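Local atomic coordinates of putative cathepsin d (Ixodes ricinus, PDB entry 5N7Q), a protein that probably works as an aspartic endopeptidase of the pepsin-like A1 family, cutting proteins in a cleft that here holds the inhibitor pepstatin A. Residues V17-I22 against Q32-D36; S39-P45 against D122-A128; Y159-D163 against D316-P321. All blocks are in the same frame, centred on the assembly; numbering follows the deposited sequence.

Interaction 1: residues V17-I22 against Q32-D36; sequences VYYGPI and QVIFD. Unlike the reference sequence in segment 17-22: Val-17 (reference Glu).
Gly-20 and Val-33 form an antiparallel hydrogen-bonded pair, Gly-20 N to Val-33 O and Val-33 N to Gly-20 O both 2.9 Å, while the short axes of 17-22 and 32-36 are far from exactly antiparallel, with 125° between their N-to-C directions. Past this pair the strands splay, and a water bridges the gap: it accepts from Phe-35 N at 2.8 Å and donates, weakly, to Tyr-18 O. Gly-20, lacking a side chain, leaves its backbone close to the Phe-35 ring, with Gly-20 O at the ring's edge, 4.0 Å from CE1. Ile-22 packs beside the ring: its CG2, anti to its own carbonyl carbon, reaches both Val-33 CG2 and Phe-35 CZ, each at 3.8 Å. Branched and aromatic residues suit such a buried layer because they fill it without polar groups to satisfy. On the other face, the Gln-32 side chain bends at chi2 (-71°) and lays its amide beside Pro-21, a residue with no N-H to offer. The two strands form a β-hairpin of the pepsin-like fold, and the second delivers Asp-36, the predicted catalytic aspartate, which hydrogen-bonds the bound inhibitor.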
# COMPACT_ATOMS: atom_id res chain seq x y z
N VAL A 17 -2.78 2.67 8.16
CA VAL A 17 -1.97 3.37 7.17
C VAL A 17 -0.55 3.54 7.67
O VAL A 17 -0.30 3.71 8.88
CB VAL A 17 -2.56 4.74 6.78
CG1 VAL A 17 -3.91 4.62 6.06
CG2 VAL A 17 -2.75 5.62 7.99
N TYR A 18 0.38 3.56 6.72
CA TYR A 18 1.80 3.76 6.96
C TYR A 18 2.25 4.92 6.09
O TYR A 18 1.80 5.07 4.96
CB TYR A 18 2.57 2.48 6.62
CG TYR A 18 2.20 1.29 7.47
CD1 TYR A 18 1.04 0.56 7.21
CD2 TYR A 18 3.03 0.87 8.50
CE1 TYR A 18 0.70 -0.53 8.02
CE2 TYR A 18 2.69 -0.22 9.29
CZ TYR A 18 1.54 -0.91 9.03
OH TYR A 18 1.20 -1.99 9.80
N TYR A 19 3.08 5.79 6.65
CA TYR A 19 3.53 6.96 5.90
C TYR A 19 4.89 7.41 6.37
O TYR A 19 5.31 7.11 7.50
CB TYR A 19 2.52 8.10 6.03
CG TYR A 19 2.06 8.35 7.44
CD1 TYR A 19 1.02 7.59 7.97
CD2 TYR A 19 2.63 9.35 8.24
CE1 TYR A 19 0.57 7.77 9.25
CE2 TYR A 19 2.16 9.55 9.54
CZ TYR A 19 1.14 8.75 10.02
OH TYR A 19 0.60 8.87 11.29
N GLY A 20 5.60 8.08 5.47
CA GLY A 20 6.97 8.51 5.77
C GLY A 20 7.31 9.87 5.19
O GLY A 20 6.59 10.40 4.34
N PRO A 21 8.41 10.43 5.65
CA PRO A 21 8.82 11.75 5.20
C PRO A 21 9.47 11.82 3.82
O PRO A 21 10.22 10.94 3.42
CB PRO A 21 9.84 12.15 6.27
CG PRO A 21 10.47 10.85 6.64
CD PRO A 21 9.31 9.91 6.69
N ILE A 22 9.16 12.91 3.12
CA ILE A 22 9.87 13.28 1.89
C ILE A 22 10.05 14.78 1.93
O ILE A 22 9.40 15.45 2.71
CB ILE A 22 9.16 12.85 0.57
CG1 ILE A 22 7.83 13.59 0.33
CG2 ILE A 22 8.96 11.33 0.54
CD1 ILE A 22 7.20 13.37 -1.04
N GLN A 32 4.69 14.40 4.61
CA GLN A 32 4.49 12.97 4.91
C GLN A 32 3.64 12.38 3.83
O GLN A 32 2.62 12.95 3.45
CB GLN A 32 3.81 12.80 6.25
CG GLN A 32 4.62 13.36 7.41
CD GLN A 32 5.84 12.54 7.72
OE1 GLN A 32 5.88 11.35 7.43
NE2 GLN A 32 6.86 13.18 8.32
N VAL A 33 4.02 11.21 3.33
CA VAL A 33 3.25 10.55 2.26
C VAL A 33 3.10 9.07 2.53
O VAL A 33 3.94 8.46 3.16
CB VAL A 33 3.91 10.73 0.87
CG1 VAL A 33 3.85 12.18 0.45
CG2 VAL A 33 5.35 10.24 0.82
N ILE A 34 2.00 8.51 2.05
CA ILE A 34 1.85 7.06 2.02
C ILE A 34 2.60 6.55 0.78
O ILE A 34 2.42 7.10 -0.32
CB ILE A 34 0.37 6.64 2.18
CG1 ILE A 34 0.23 5.12 2.17
CG2 ILE A 34 -0.54 7.27 1.15
CD1 ILE A 34 -1.06 4.66 2.82
N PHE A 35 3.41 5.52 1.00
CA PHE A 35 4.12 4.84 -0.08
C PHE A 35 3.24 3.72 -0.58
O PHE A 35 3.00 2.77 0.15
CB PHE A 35 5.48 4.33 0.40
CG PHE A 35 6.48 5.46 0.62
CD1 PHE A 35 6.44 6.23 1.76
CD2 PHE A 35 7.41 5.79 -0.37
CE1 PHE A 35 7.31 7.29 1.94
CE2 PHE A 35 8.30 6.85 -0.17
CZ PHE A 35 8.24 7.61 0.98
N ASP A 36 2.74 3.87 -1.80
CA ASP A 36 1.58 3.11 -2.28
C ASP A 36 1.93 2.30 -3.54
O ASP A 36 1.98 2.84 -4.65
CB ASP A 36 0.42 4.10 -2.60
CG ASP A 36 -0.78 3.44 -3.22
OD1 ASP A 36 -0.95 2.24 -2.95
OD2 ASP A 36 -1.56 4.15 -3.87
O HOH W 1 3.89 4.31 3.44

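Interaction 2: residues S39-P45 against D122-A128; sequences SANLWLP and DGILGLA
Trp-43 CG sits between its backbone N and carbonyl carbon (chi1 63°), and with chi2 at -94° the indole is laid back across 122-128; Ile-124, with CG1 anti to its carbonyl carbon, sends its longer branch to the same indole. In this pepsin-like fold, strand 42-45 follows the strand of the predicted catalytic Asp-36 and runs antiparallel to 123-126, itself a parallel neighbour of 29-36. Ile-124 CG1 packs 3.8 Å from Trp-43 CZ2, and its CB and CD1 both lie close to NE1, on the same side. A broad indole suits this place because it covers backbone and side chain together while its NE1 hydrogen-bonds Tyr-79 OH. On the opposite face of the strand pair, Leu-42 CD1 meets Leu-125 CB at 3.9 Å, the leucines crossing at a slant.

Backbone bonds link the segments from Ser-39 to Trp-43. Trp-43 N reaches Ile-124 O at 3.0 Å, nearly along the C=O axis, whereas Gly-126 N approaches Asn-41 O from above the carbonyl plane. Ala-128 N closes the loop end on Ser-39 O at 2.8 Å, and a water bridges Ala-40 O and Gly-126 O. Gly-126 fits because a side chain there would run into the backbone of 39-41. Ser-39 is small enough to rest its OG against Ile-124 CG2 while hydrogen-bonding Asp-36. Gly-123 has no side chain to strike Trp-43 O, and its CA makes a CH-pi contact 3.9 Å from the centroid of the Trp-43 six-membered ring, 13° off the normal.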
# COMPACT_ATOMS: atom_id res chain seq x y z
N SER A 39 -0.56 2.48 -6.85
CA SER A 39 -0.73 3.62 -7.71
C SER A 39 0.64 4.11 -8.13
O SER A 39 1.63 3.64 -7.58
CB SER A 39 -1.55 4.72 -7.03
OG SER A 39 -0.81 5.36 -6.00
N ALA A 40 0.69 5.00 -9.13
CA ALA A 40 1.98 5.39 -9.75
C ALA A 40 2.30 6.89 -9.67
O ALA A 40 3.38 7.28 -10.09
CB ALA A 40 2.06 4.91 -11.20
N ASN A 41 1.41 7.69 -9.09
CA ASN A 41 1.56 9.16 -9.08
C ASN A 41 2.00 9.67 -7.71
O ASN A 41 1.61 9.10 -6.67
CB ASN A 41 0.25 9.84 -9.45
CG ASN A 41 -0.09 9.66 -10.91
OD1 ASN A 41 -0.62 8.63 -11.28
ND2 ASN A 41 0.27 10.64 -11.74
N LEU A 42 2.78 10.74 -7.72
CA LEU A 42 3.09 11.52 -6.52
C LEU A 42 2.20 12.77 -6.52
O LEU A 42 2.12 13.48 -7.52
CB LEU A 42 4.55 11.96 -6.53
CG LEU A 42 5.02 12.91 -5.42
CD1 LEU A 42 4.84 12.41 -4.00
CD2 LEU A 42 6.46 13.23 -5.73
N TRP A 43 1.56 13.05 -5.39
CA TRP A 43 0.86 14.34 -5.25
C TRP A 43 0.89 14.82 -3.81
O TRP A 43 1.04 14.04 -2.88
CB TRP A 43 -0.58 14.30 -5.77
CG TRP A 43 -1.50 13.37 -5.04
CD1 TRP A 43 -1.78 12.05 -5.38
CD2 TRP A 43 -2.21 13.63 -3.84
NE1 TRP A 43 -2.63 11.51 -4.47
CE2 TRP A 43 -2.88 12.43 -3.48
CE3 TRP A 43 -2.30 14.73 -2.99
CZ2 TRP A 43 -3.70 12.34 -2.36
CZ3 TRP A 43 -3.13 14.64 -1.86
CH2 TRP A 43 -3.79 13.44 -1.56
N LEU A 44 0.78 16.14 -3.67
CA LEU A 44 0.80 16.87 -2.40
C LEU A 44 -0.20 18.01 -2.47
O LEU A 44 -0.53 18.48 -3.57
CB LEU A 44 2.19 17.43 -2.12
CG LEU A 44 3.29 16.39 -1.88
CD1 LEU A 44 4.64 17.04 -1.97
CD2 LEU A 44 3.07 15.64 -0.57
N PRO A 45 -0.69 18.49 -1.30
CA PRO A 45 -1.58 19.66 -1.34
C PRO A 45 -0.86 20.91 -1.84
O PRO A 45 0.28 21.13 -1.48
CB PRO A 45 -1.97 19.83 0.15
CG PRO A 45 -1.61 18.52 0.81
CD PRO A 45 -0.39 18.08 0.08
N ASP A 122 0.12 13.93 4.02
CA ASP A 122 -0.23 15.03 3.10
C ASP A 122 -0.56 14.55 1.72
O ASP A 122 -1.29 15.23 1.01
CB ASP A 122 0.91 16.02 3.03
CG ASP A 122 1.33 16.50 4.41
OD1 ASP A 122 0.47 17.00 5.17
OD2 ASP A 122 2.49 16.25 4.81
N GLY A 123 -0.03 13.41 1.32
CA GLY A 123 -0.27 12.94 -0.03
C GLY A 123 0.19 11.52 -0.22
O GLY A 123 0.42 10.80 0.75
N ILE A 124 0.27 11.12 -1.48
CA ILE A 124 0.54 9.73 -1.83
C ILE A 124 1.73 9.71 -2.79
O ILE A 124 1.82 10.56 -3.65
CB ILE A 124 -0.67 9.07 -2.52
CG1 ILE A 124 -1.88 9.09 -1.56
CG2 ILE A 124 -0.31 7.66 -3.02
CD1 ILE A 124 -3.17 8.56 -2.13
N LEU A 125 2.63 8.75 -2.59
CA LEU A 125 3.77 8.54 -3.47
C LEU A 125 3.62 7.14 -4.04
O LEU A 125 3.85 6.10 -3.35
CB LEU A 125 5.10 8.71 -2.72
CG LEU A 125 6.39 8.75 -3.58
CD1 LEU A 125 7.51 9.49 -2.83
CD2 LEU A 125 6.82 7.35 -3.97
N GLY A 126 3.18 7.09 -5.29
CA GLY A 126 2.93 5.80 -5.93
C GLY A 126 4.20 5.08 -6.37
O GLY A 126 5.14 5.69 -6.86
N LEU A 127 4.21 3.76 -6.17
CA LEU A 127 5.31 2.85 -6.44
C LEU A 127 4.94 1.73 -7.41
O LEU A 127 5.72 0.76 -7.59
CB LEU A 127 5.84 2.25 -5.13
CG LEU A 127 6.51 3.22 -4.15
CD1 LEU A 127 6.74 2.51 -2.83
CD2 LEU A 127 7.84 3.73 -4.73
N ALA A 128 3.81 1.90 -8.11
CA ALA A 128 3.37 0.95 -9.14
C ALA A 128 4.10 1.22 -10.44
O ALA A 128 4.96 2.11 -10.53
CB ALA A 128 1.86 1.04 -9.33
O HOH W 2 5.46 8.20 -7.96

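Interaction 3: residues Y159-D163 against D316-P321; sequences YLNRD and DVFLGP. Unlike the reference sequence in segment 159-163: Leu-160 (reference Arg).
Leu-160 and Arg-162 bring 159-163 up to the short helix 316-319 of this pepsin-like aspartic protease, where the end of strand 155-160 meets the helical turn that precedes strand 322-327. The apolar contact is made by Leu-160, whose CD1 reaches Leu-319 CB at 4.0 Å. The same methyl also makes a van der Waals touch with Asp-316 OD1, the side chains of Leu-160 and Asp-316 crossing at about a right angle. A leucine suits this buried spot because its branched end reaches both residues of the short helix. Gly-320 permits close backbone approach, its CA lying 3.4 Å from Leu-160 O in a CA-H...O contact and 3.6 Å from Arg-162 CG.

Across the segments the polar links pass through water. One water accepts from Leu-160 N and donates to the carbonyls of both Leu-319 and Gly-320. Another takes the N-H of Arg-162 NE at 3.0 Å and donates to Val-317 O.

The flat guanidinium makes the third kind of contact. Bends at chi2 (-64°) and chi3 (-66°) fold the arginine over the helix, with NH2 3.8 Å from Val-317 CG2, while NH1 hydrogen-bonds Asp-15 O and Tyr-18 OH. Arg-162 NH1 and Asp-316 OD2 are 4.7 Å apart, too far for direct contact, though their opposite charges may still attract. One guanidinium face rests over the backbone, with Asp-316 O 3.5 Å above its plane and offset toward the rim.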
# COMPACT_ATOMS: atom_id res chain seq x y z
N TYR A 159 9.03 -3.48 4.76
CA TYR A 159 8.72 -4.00 6.08
C TYR A 159 7.61 -3.16 6.69
O TYR A 159 7.75 -1.93 6.77
CB TYR A 159 9.99 -3.92 6.96
CG TYR A 159 9.70 -4.10 8.43
CD1 TYR A 159 9.12 -5.26 8.91
CD2 TYR A 159 9.97 -3.08 9.34
CE1 TYR A 159 8.79 -5.41 10.25
CE2 TYR A 159 9.69 -3.23 10.69
CZ TYR A 159 9.11 -4.40 11.14
OH TYR A 159 8.79 -4.54 12.48
N LEU A 160 6.53 -3.82 7.15
CA LEU A 160 5.45 -3.18 7.89
C LEU A 160 5.33 -3.85 9.25
O LEU A 160 5.14 -5.05 9.32
CB LEU A 160 4.13 -3.27 7.14
CG LEU A 160 4.12 -2.73 5.71
CD1 LEU A 160 2.75 -2.93 5.08
CD2 LEU A 160 4.52 -1.26 5.62
N ASN A 161 5.50 -3.06 10.31
CA ASN A 161 5.28 -3.53 11.66
C ASN A 161 3.78 -3.60 11.91
O ASN A 161 3.06 -2.63 11.66
CB ASN A 161 5.94 -2.58 12.63
CG ASN A 161 6.13 -3.19 14.01
OD1 ASN A 161 5.40 -4.11 14.44
ND2 ASN A 161 7.11 -2.67 14.74
N ARG A 162 3.31 -4.75 12.35
CA ARG A 162 1.89 -4.95 12.66
C ARG A 162 1.50 -4.74 14.12
O ARG A 162 0.35 -4.98 14.51
CB ARG A 162 1.41 -6.29 12.11
CG ARG A 162 1.59 -6.40 10.60
CD ARG A 162 0.74 -5.41 9.82
NE ARG A 162 -0.70 -5.64 9.96
CZ ARG A 162 -1.64 -4.76 9.62
NH1 ARG A 162 -1.33 -3.52 9.23
NH2 ARG A 162 -2.93 -5.10 9.74
N ASP A 163 2.47 -4.28 14.92
CA ASP A 163 2.23 -3.85 16.30
C ASP A 163 2.33 -2.33 16.39
O ASP A 163 3.44 -1.79 16.40
CB ASP A 163 3.21 -4.50 17.26
CG ASP A 163 2.97 -4.12 18.69
OD1 ASP A 163 2.01 -3.35 18.96
OD2 ASP A 163 3.75 -4.64 19.52
N ASP A 316 -1.91 -4.51 3.75
CA ASP A 316 -1.02 -4.51 4.91
C ASP A 316 -1.24 -5.72 5.82
O ASP A 316 -0.31 -6.20 6.47
CB ASP A 316 -1.17 -3.22 5.72
CG ASP A 316 -0.93 -1.95 4.92
OD1 ASP A 316 -0.18 -2.01 3.90
OD2 ASP A 316 -1.48 -0.88 5.32
N VAL A 317 -2.45 -6.25 5.86
CA VAL A 317 -2.69 -7.50 6.62
C VAL A 317 -1.74 -8.63 6.20
O VAL A 317 -1.26 -9.39 7.04
CB VAL A 317 -4.17 -7.94 6.47
CG1 VAL A 317 -4.35 -9.42 6.75
CG2 VAL A 317 -5.04 -7.08 7.35
N PHE A 318 -1.46 -8.72 4.89
CA PHE A 318 -0.52 -9.71 4.33
C PHE A 318 0.93 -9.24 4.34
O PHE A 318 1.85 -10.00 4.68
CB PHE A 318 -0.92 -10.10 2.89
CG PHE A 318 -0.21 -11.30 2.34
CD1 PHE A 318 -0.69 -12.57 2.60
CD2 PHE A 318 0.94 -11.17 1.59
CE1 PHE A 318 -0.04 -13.68 2.11
CE2 PHE A 318 1.60 -12.29 1.11
CZ PHE A 318 1.11 -13.53 1.34
N LEU A 319 1.13 -7.97 3.98
CA LEU A 319 2.47 -7.45 3.75
C LEU A 319 3.21 -7.13 5.04
O LEU A 319 4.40 -6.87 5.02
CB LEU A 319 2.37 -6.19 2.85
CG LEU A 319 1.74 -6.40 1.46
CD1 LEU A 319 1.51 -5.04 0.80
CD2 LEU A 319 2.59 -7.31 0.60
N GLY A 320 2.52 -7.17 6.17
CA GLY A 320 3.18 -7.13 7.48
C GLY A 320 3.88 -8.42 7.86
O GLY A 320 5.08 -8.42 8.15
N PRO A 321 3.15 -9.54 7.90
CA PRO A 321 3.81 -10.81 8.28
C PRO A 321 4.77 -11.34 7.20
O PRO A 321 5.61 -12.20 7.51
CB PRO A 321 2.62 -11.78 8.54
CG PRO A 321 1.45 -11.14 7.91
CD PRO A 321 1.68 -9.65 7.97
O HOH W 3 6.71 -6.66 6.58
O HOH W 4 -1.23 -8.55 9.66

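How the interactions relate
From the N terminus, interaction 1 closes first, folding strand 17-24 and strand 29-36 into a hairpin across nine intervening residues. The chain then runs directly into 39-45, whose partner arrives only after 76 residues, so interaction 2 closes a much longer loop. Interaction 3 comes last, spanning 152 residues. The three lie in series, neither nested nor crossing. Interactions 1 and 2 tie together strands around Asp-36, with Ile-34 O 2.8 Å from Leu-125 N, probably a hydrogen bond; interaction 3 ties strand 155-160 to the turn before strand 322-327. Tyr-18 OH of interaction 1 meets Asn-161 O of interaction 3, whereas interactions 2 and 3 do not touch, their nearest atoms about 10 Å apart.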